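Local coordinates for putative aldehyde dehydrogenase (Burkholderia cenocepacia, PDB 4YWE), which probably oxidises aldehydes to carboxylic acids with NAD or NADP as electron acceptor, as many members of the aldehyde dehydrogenase family do, at residues A[126-131]-A[472-477]; A[305-310]-A[375-380]. All coordinates share one frame; numbering follows the deposited sequence.

Contact 1. Residues A[126-131]-A[472-477]; sequences DKLHGE and ALYGFT
L128 drops its forked end onto L473 and Y474 of the short helix 472-475 and onto T477 just beyond it. Its CD2 methyl lies 3.8 Å from CB of L473 and equally far from CG2 of T477, while L128 CD1 also reaches L473 CB. The two leucine side chains run alongside each other with opposite headings; L128 and T477 instead meet tip to tip, methyl to methyl. On another flank Y474 comes in obliquely, its CE1 4.1 Å from L128 CD1. L128 has CG anti to its backbone N (chi1 -175°), which carries both methyls out to the helix. Around this core, L473 is backed by Y121 and A124 of helix 104-124, and G475 O accepts a hydrogen bond from H148. D126 OD1, through its syn lone pair, takes K127 NZ at 2.6 Å in a salt bridge, while D126 OD2 pairs with R116 of a third subunit. Beyond L128, G130 and E131 form an antiparallel pairing with a strand of the second subunit, and H129 ND1 is hydrogen-bonded to E131 of that second subunit. No hydrogen bond spans the two segments: the contact is wholly apolar, a leucine side chain set against helix 472-475 and T477, and the polar and charged groups of 126-131 are turned to other partners, several of them on neighbouring subunits.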
loop_
_atom_site.group_PDB
_atom_site.type_symbol
_atom_site.label_atom_id
_atom_site.label_comp_id
_atom_site.label_asym_id
_atom_site.label_seq_id
_atom_site.Cartn_x
_atom_site.Cartn_y
_atom_site.Cartn_z
ATOM N N ASP A 126 4.346 7.084 12.698
ATOM C CA ASP A 126 4.050 5.721 13.133
ATOM C C ASP A 126 3.116 4.990 12.171
ATOM O O ASP A 126 2.494 3.993 12.536
ATOM C CB ASP A 126 3.456 5.721 14.547
ATOM C CG ASP A 126 2.185 6.545 14.657
ATOM O OD1 ASP A 126 1.688 7.042 13.626
ATOM O OD2 ASP A 126 1.676 6.689 15.790
ATOM N N LYS A 127 3.023 5.489 10.943
ATOM C CA LYS A 127 2.182 4.862 9.931
ATOM C C LYS A 127 2.981 4.587 8.663
ATOM O O LYS A 127 2.419 4.282 7.609
ATOM C CB LYS A 127 0.966 5.738 9.635
ATOM C CG LYS A 127 0.096 5.943 10.865
ATOM C CD LYS A 127 -0.949 7.011 10.663
ATOM C CE LYS A 127 -1.548 7.411 11.998
ATOM N NZ LYS A 127 -0.546 8.070 12.878
ATOM N N LEU A 128 4.299 4.699 8.777
ATOM C CA LEU A 128 5.201 4.310 7.702
ATOM C C LEU A 128 5.403 2.801 7.767
ATOM O O LEU A 128 6.207 2.304 8.557
ATOM C CB LEU A 128 6.536 5.052 7.815
ATOM C CG LEU A 128 7.548 4.833 6.690
ATOM C CD1 LEU A 128 6.915 5.134 5.342
ATOM C CD2 LEU A 128 8.783 5.694 6.908
ATOM N N HIS A 129 4.659 2.077 6.936
ATOM C CA HIS A 129 4.604 0.623 7.026
ATOM C C HIS A 129 5.554 -0.075 6.062
ATOM O O HIS A 129 5.754 0.372 4.933
ATOM C CB HIS A 129 3.179 0.131 6.763
ATOM C CG HIS A 129 2.163 0.673 7.721
ATOM N ND1 HIS A 129 0.824 0.755 7.415
ATOM C CD2 HIS A 129 2.296 1.157 8.979
ATOM C CE1 HIS A 129 0.171 1.269 8.444
ATOM N NE2 HIS A 129 1.040 1.521 9.405
ATOM N N GLY A 130 6.131 -1.181 6.520
ATOM C CA GLY A 130 6.837 -2.094 5.643
ATOM C C GLY A 130 5.868 -3.160 5.173
ATOM O O GLY A 130 4.655 -2.971 5.250
ATOM N N GLU A 131 6.387 -4.285 4.692
ATOM C CA GLU A 131 5.520 -5.336 4.170
ATOM C C GLU A 131 5.912 -6.728 4.652
ATOM O O GLU A 131 7.024 -6.949 5.138
ATOM C CB GLU A 131 5.518 -5.323 2.636
ATOM C CG GLU A 131 4.986 -4.045 2.004
ATOM C CD GLU A 131 6.026 -2.943 1.947
ATOM O OE1 GLU A 131 7.224 -3.262 1.794
ATOM O OE2 GLU A 131 5.645 -1.760 2.063
ATOM N N ALA A 472 7.612 11.084 0.422
ATOM C CA ALA A 472 8.942 11.573 0.766
ATOM C C ALA A 472 9.637 10.667 1.778
ATOM O O ALA A 472 10.865 10.564 1.790
ATOM C CB ALA A 472 8.855 12.995 1.303
ATOM N N LEU A 473 8.846 10.010 2.621
ATOM C CA LEU A 473 9.375 9.126 3.654
ATOM C C LEU A 473 10.149 7.944 3.069
ATOM O O LEU A 473 11.057 7.414 3.709
ATOM C CB LEU A 473 8.241 8.612 4.545
ATOM C CG LEU A 473 7.428 9.667 5.298
ATOM C CD1 LEU A 473 6.301 9.014 6.077
ATOM C CD2 LEU A 473 8.323 10.477 6.223
ATOM N N TYR A 474 9.785 7.533 1.857
ATOM C CA TYR A 474 10.460 6.413 1.201
ATOM C C TYR A 474 11.862 6.807 0.750
ATOM O O TYR A 474 12.755 5.965 0.654
ATOM C CB TYR A 474 9.644 5.911 0.010
ATOM C CG TYR A 474 8.259 5.439 0.386
ATOM C CD1 TYR A 474 8.075 4.259 1.094
ATOM C CD2 TYR A 474 7.133 6.173 0.031
ATOM C CE1 TYR A 474 6.809 3.825 1.443
ATOM C CE2 TYR A 474 5.865 5.746 0.374
ATOM C CZ TYR A 474 5.709 4.571 1.080
ATOM O OH TYR A 474 4.446 4.145 1.423
ATOM N N GLY A 475 12.050 8.092 0.470
ATOM C CA GLY A 475 13.355 8.601 0.096
ATOM C C GLY A 475 14.266 8.798 1.292
ATOM O O GLY A 475 15.488 8.860 1.149
ATOM N N PHE A 476 13.670 8.895 2.477
ATOM C CA PHE A 476 14.436 9.107 3.702
ATOM C C PHE A 476 14.574 7.825 4.519
ATOM O O PHE A 476 15.030 7.856 5.665
ATOM C CB PHE A 476 13.796 10.206 4.553
ATOM C CG PHE A 476 14.062 11.594 4.043
ATOM C CD1 PHE A 476 15.326 12.149 4.143
ATOM C CD2 PHE A 476 13.049 12.345 3.468
ATOM C CE1 PHE A 476 15.578 13.425 3.677
ATOM C CE2 PHE A 476 13.295 13.622 3.001
ATOM C CZ PHE A 476 14.559 14.162 3.105
ATOM N N THR A 477 14.173 6.703 3.931
ATOM C CA THR A 477 14.399 5.401 4.546
ATOM C C THR A 477 15.024 4.440 3.540
ATOM O O THR A 477 15.097 4.737 2.348
ATOM C CB THR A 477 13.094 4.774 5.100
ATOM O OG1 THR A 477 12.142 4.608 4.041
ATOM C CG2 THR A 477 12.496 5.646 6.199
#

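Contact 2. Residues A[305-310]-A[375-380]; sequences PLVERL and LLRDVP
Helix 303-315 runs past the end of strand 374-376, the nearest alpha carbons being V307 with R377 and L310 with L375, 7.6 Å apart in both pairs. L375 makes the tighter half of the contact. Its CD2 methyl sits 3.6 Å from L310 CB and equally close to the L310 carbonyl carbon, and it also comes to 3.9 Å from V307 O, so one methyl touches both V307 and L310, three residues apart on the helix. With CG trans to the backbone N (chi1 172°), L375 extends toward the helix. A turn earlier, V307 and R377 cross at about a right angle: V307 CG1 approaches R377 NH1 at 4.0 Å, obliquely to the guanidinium. The R377 chain bends at chi3 (-59°), and its head is gripped by acids. R377 NE gives a hydrogen bond of 2.8 Å to D378 OD2, met from above the carboxylate plane, and R377 NH2 makes a salt bridge with E304 near the start of the same helix. D378 OD1 is also bonded to Y303 OH, which ties the turn after the strand to that start. L310 packs further against L275 and L278 of helix 271-283, and L375 against L395 of the neighbouring strand. Apolar helix residues over strand side chains, with the R377 ion pairs beyond, make this a helix-on-sheet layer of an alpha/beta domain; in the aldehyde dehydrogenase fold such a mixed sheet belongs to the catalytic domain.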
loop_
_atom_site.group_PDB
_atom_site.type_symbol
_atom_site.label_atom_id
_atom_site.label_comp_id
_atom_site.label_asym_id
_atom_site.label_seq_id
_atom_site.Cartn_x
_atom_site.Cartn_y
_atom_site.Cartn_z
ATOM N N PRO A 305 -6.254 37.918 -26.895
ATOM C CA PRO A 305 -7.059 38.410 -25.768
ATOM C C PRO A 305 -6.438 38.156 -24.392
ATOM O O PRO A 305 -6.506 39.030 -23.528
ATOM C CB PRO A 305 -8.370 37.632 -25.913
ATOM C CG PRO A 305 -8.459 37.326 -27.358
ATOM C CD PRO A 305 -7.050 37.052 -27.785
ATOM N N LEU A 306 -5.843 36.985 -24.191
ATOM C CA LEU A 306 -5.273 36.644 -22.891
ATOM C C LEU A 306 -3.997 37.439 -22.614
ATOM O O LEU A 306 -3.723 37.801 -21.470
ATOM C CB LEU A 306 -4.991 35.143 -22.804
ATOM C CG LEU A 306 -4.463 34.632 -21.461
ATOM C CD1 LEU A 306 -5.382 35.058 -20.324
ATOM C CD2 LEU A 306 -4.308 33.119 -21.482
ATOM N N VAL A 307 -3.223 37.707 -23.662
ATOM C CA VAL A 307 -2.012 38.511 -23.527
ATOM C C VAL A 307 -2.371 39.925 -23.083
ATOM O O VAL A 307 -1.711 40.499 -22.214
ATOM C CB VAL A 307 -1.203 38.532 -24.841
ATOM C CG1 VAL A 307 -0.182 39.661 -24.828
ATOM C CG2 VAL A 307 -0.515 37.193 -25.059
ATOM N N GLU A 308 -3.428 40.479 -23.671
ATOM C CA GLU A 308 -3.882 41.821 -23.321
ATOM C C GLU A 308 -4.347 41.886 -21.867
ATOM O O GLU A 308 -4.125 42.883 -21.179
ATOM C CB GLU A 308 -5.008 42.268 -24.257
ATOM N N ARG A 309 -4.993 40.819 -21.403
ATOM C CA ARG A 309 -5.444 40.753 -20.017
ATOM C C ARG A 309 -4.261 40.533 -19.080
ATOM O O ARG A 309 -4.242 41.043 -17.960
ATOM C CB ARG A 309 -6.485 39.645 -19.838
ATOM C CG ARG A 309 -7.754 39.864 -20.646
ATOM C CD ARG A 309 -8.756 38.736 -20.455
ATOM N NE ARG A 309 -9.272 38.676 -19.091
ATOM C CZ ARG A 309 -10.353 37.990 -18.732
ATOM N NH1 ARG A 309 -11.041 37.309 -19.640
ATOM N NH2 ARG A 309 -10.752 37.989 -17.467
ATOM N N LEU A 310 -3.271 39.775 -19.543
ATOM C CA LEU A 310 -2.045 39.581 -18.779
ATOM C C LEU A 310 -1.250 40.882 -18.739
ATOM O O LEU A 310 -0.612 41.203 -17.736
ATOM C CB LEU A 310 -1.197 38.454 -19.376
ATOM C CG LEU A 310 -1.657 37.014 -19.138
ATOM C CD1 LEU A 310 -0.847 36.047 -19.988
ATOM C CD2 LEU A 310 -1.544 36.651 -17.669
ATOM N N LEU A 375 6.259 40.979 -18.632
ATOM C CA LEU A 375 5.523 40.099 -19.530
ATOM C C LEU A 375 6.013 40.267 -20.962
ATOM O O LEU A 375 5.840 41.327 -21.563
ATOM C CB LEU A 375 4.023 40.383 -19.458
ATOM C CG LEU A 375 3.172 39.658 -20.503
ATOM C CD1 LEU A 375 3.163 38.155 -20.255
ATOM C CD2 LEU A 375 1.761 40.215 -20.522
ATOM N N LEU A 376 6.624 39.219 -21.504
ATOM C CA LEU A 376 7.105 39.250 -22.879
ATOM C C LEU A 376 6.284 38.311 -23.757
ATOM O O LEU A 376 5.840 37.254 -23.308
ATOM C CB LEU A 376 8.590 38.882 -22.947
ATOM C CG LEU A 376 9.567 39.934 -22.411
ATOM C CD1 LEU A 376 9.724 39.838 -20.897
ATOM C CD2 LEU A 376 10.914 39.824 -23.103
ATOM N N ARG A 377 6.087 38.706 -25.010
ATOM C CA ARG A 377 5.219 37.968 -25.918
ATOM C C ARG A 377 5.956 37.509 -27.169
ATOM O O ARG A 377 7.047 37.995 -27.469
ATOM C CB ARG A 377 4.020 38.829 -26.317
ATOM C CG ARG A 377 4.404 40.164 -26.936
ATOM C CD ARG A 377 3.212 40.821 -27.604
ATOM N NE ARG A 377 2.654 39.971 -28.650
ATOM C CZ ARG A 377 1.393 40.025 -29.062
ATOM N NH1 ARG A 377 0.552 40.891 -28.513
ATOM N NH2 ARG A 377 0.972 39.212 -30.020
ATOM N N ASP A 378 5.343 36.572 -27.889
ATOM C CA ASP A 378 5.879 36.054 -29.145
ATOM C C ASP A 378 7.279 35.485 -28.954
ATOM O O ASP A 378 8.117 35.555 -29.851
ATOM C CB ASP A 378 5.893 37.151 -30.214
ATOM C CG ASP A 378 4.536 37.802 -30.397
ATOM O OD1 ASP A 378 3.524 37.072 -30.437
ATOM O OD2 ASP A 378 4.480 39.046 -30.489
ATOM N N VAL A 379 7.522 34.926 -27.774
ATOM C CA VAL A 379 8.823 34.367 -27.438
ATOM C C VAL A 379 9.081 33.100 -28.243
ATOM O O VAL A 379 8.312 32.143 -28.160
ATOM C CB VAL A 379 8.929 34.077 -25.931
ATOM C CG1 VAL A 379 10.297 33.507 -25.596
ATOM C CG2 VAL A 379 8.656 35.340 -25.123
ATOM N N PRO A 380 10.166 33.092 -29.031
ATOM C CA PRO A 380 10.561 31.879 -29.752
ATOM C C PRO A 380 10.840 30.737 -28.784
ATOM O O PRO A 380 11.531 30.946 -27.788
ATOM C CB PRO A 380 11.836 32.300 -30.490
ATOM C CG PRO A 380 11.761 33.792 -30.571
ATOM C CD PRO A 380 11.068 34.222 -29.311
#

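How the contacts relate
From the N terminus the chain first reaches 126-131, after helix 104-124, and contact 1 is completed only at 472-477, near the C terminus; 340 residues lie between. Contact 2 closes a much shorter loop of 64 residues, from helix 303-315 through strand 354-360 to strand 374-376, and lies entirely within the span of contact 1, so the two nest without crossing. Contact 1 joins the approach to strand 130-133 with helix 472-475 and the start of strand 477-485; the two strands, 130-133 and 477-485, belong to one mixed sheet. Contact 2 ties a helix to the other mixed sheet. Their centres are 45 Å apart, on opposite sides of the chain's centre, and they do not touch.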